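Local coordinates for protein putative hydrolase (Shewanella frigidimarina, PDB 3LHO) that probably acts as an iron-dependent dioxygenase of the 2-oxoadipate dioxygenase/decarboxylase family, here crystallised with nickel in its metal site, at residues S150-A153 / A154-A158. Numbering follows the deposited sequence.
Sequences SEYA and AWVAA
With CG of Tyr152 anti to the backbone N (chi1 -175°) and CG2 of Val156 set beside its own N, CG1 taking the anti place (chi1 176°), the two side chains run next to each other and point the same way from the N-capped start of helix 151-159. The approach to the phenol ring is oblique, and CE1 of Tyr152 lies 4.1 Å from CG2 of Val156. That same methyl also lies 3.5 Å from Tyr152 O, close by the bond in which Val156 N donates to Tyr152 O over 3.0 Å.

At the N-cap the hydroxyl of Ser150 reaches forward over the first turn, and its OG accepts from Ala153 N at 3.0 Å in an almost straight bond (173° at the hydrogen), which satisfies an amide that the first turn leaves without a helical carbonyl. Regular i to i+4 bonding starts from the cap residue itself, where Ser150 O receives Ala154 N, and is continued by Glu151 O with Trp155 N and Ala153 O with Ala157 N.

Ala153 and Val156 touch Phe47 of strand 39-47, in the sheet of this glyoxalase-clan fold, while Ala154 and Ala157 meet Tyr143, Leu146 and Leu147 of helix 140-149. Tyr152 OH reaches the same sheet and is hydrogen-bonded to Ser97 OG and Thr46 N, so the hydroxyl end of the ring is tied to two neighbouring strands. The indole of Trp155 leads away from the first turn to a cation-pi contact with Arg45 and a bond from NE1 to Ser231 O, whereas its CB stays 3.4 Å from Glu151 O.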
loop_
_atom_site.group_PDB
_atom_site.type_symbol
_atom_site.label_atom_id
_atom_site.label_comp_id
_atom_site.label_asym_id
_atom_site.label_seq_id
_atom_site.Cartn_x
_atom_site.Cartn_y
_atom_site.Cartn_z
ATOM N N SER A 150 17.105 -3.765 1.591
ATOM C CA SER A 150 15.720 -3.672 1.163
ATOM C C SER A 150 14.969 -2.519 1.809
ATOM O O SER A 150 14.647 -2.569 3.021
ATOM C CB SER A 150 14.977 -5.000 1.448
ATOM O OG SER A 150 13.602 -4.938 1.010
ATOM N N GLU A 151 14.636 -1.499 1.011
ATOM C CA GLU A 151 13.752 -0.415 1.509
ATOM C C GLU A 151 12.407 -0.976 1.965
ATOM O O GLU A 151 11.805 -0.519 2.956
ATOM C CB GLU A 151 13.505 0.633 0.419
ATOM C CG GLU A 151 14.721 1.528 0.145
ATOM C CD GLU A 151 14.507 2.418 -1.070
ATOM O OE1 GLU A 151 13.429 3.050 -1.157
ATOM O OE2 GLU A 151 15.410 2.475 -1.938
ATOM N N TYR A 152 11.903 -1.945 1.208
ATOM C CA TYR A 152 10.637 -2.612 1.544
ATOM C C TYR A 152 10.663 -3.211 2.932
ATOM O O TYR A 152 9.782 -2.909 3.776
ATOM C CB TYR A 152 10.389 -3.697 0.486
ATOM C CG TYR A 152 9.080 -4.448 0.571
ATOM C CD1 TYR A 152 8.846 -5.380 1.607
ATOM C CD2 TYR A 152 8.104 -4.299 -0.428
ATOM C CE1 TYR A 152 7.661 -6.137 1.651
ATOM C CE2 TYR A 152 6.906 -5.022 -0.365
ATOM C CZ TYR A 152 6.692 -5.942 0.702
ATOM O OH TYR A 152 5.505 -6.710 0.800
ATOM N N ALA A 153 11.680 -4.051 3.185
ATOM C CA ALA A 153 11.858 -4.656 4.516
ATOM C C ALA A 153 11.960 -3.611 5.609
ATOM O O ALA A 153 11.315 -3.733 6.681
ATOM C CB ALA A 153 13.128 -5.585 4.537
ATOM N N ALA A 154 12.731 -2.546 5.351
ATOM C CA ALA A 154 12.906 -1.492 6.393
ATOM C C ALA A 154 11.599 -0.767 6.738
ATOM O O ALA A 154 11.262 -0.517 7.935
ATOM C CB ALA A 154 13.984 -0.478 5.929
ATOM N N TRP A 155 10.813 -0.490 5.699
ATOM C CA TRP A 155 9.520 0.134 5.837
ATOM C C TRP A 155 8.617 -0.712 6.702
ATOM O O TRP A 155 8.013 -0.205 7.631
ATOM C CB TRP A 155 8.853 0.392 4.469
ATOM C CG TRP A 155 7.633 1.247 4.556
ATOM C CD1 TRP A 155 7.572 2.617 4.414
ATOM C CD2 TRP A 155 6.280 0.805 4.801
ATOM N NE1 TRP A 155 6.275 3.046 4.571
ATOM C CE2 TRP A 155 5.459 1.954 4.785
ATOM C CE3 TRP A 155 5.679 -0.466 4.979
ATOM C CZ2 TRP A 155 4.072 1.883 4.991
ATOM C CZ3 TRP A 155 4.316 -0.542 5.169
ATOM C CH2 TRP A 155 3.514 0.629 5.161
ATOM N N VAL A 156 8.531 -1.998 6.395
ATOM C CA VAL A 156 7.686 -2.885 7.199
ATOM C C VAL A 156 8.221 -2.961 8.626
ATOM O O VAL A 156 7.443 -2.867 9.578
ATOM C CB VAL A 156 7.559 -4.298 6.613
ATOM C CG1 VAL A 156 6.751 -5.142 7.586
ATOM C CG2 VAL A 156 6.879 -4.276 5.275
ATOM N N ALA A 157 9.554 -3.037 8.785
ATOM C CA ALA A 157 10.148 -3.053 10.132
ATOM C C ALA A 157 9.804 -1.779 10.919
ATOM O O ALA A 157 9.488 -1.845 12.149
ATOM C CB ALA A 157 11.683 -3.267 10.049
ATOM N N ALA A 158 9.823 -0.624 10.246
ATOM C CA ALA A 158 9.564 0.677 10.931
ATOM C C ALA A 158 8.095 0.929 11.256
ATOM O O ALA A 158 7.775 1.509 12.312
ATOM C CB ALA A 158 10.145 1.880 10.134
#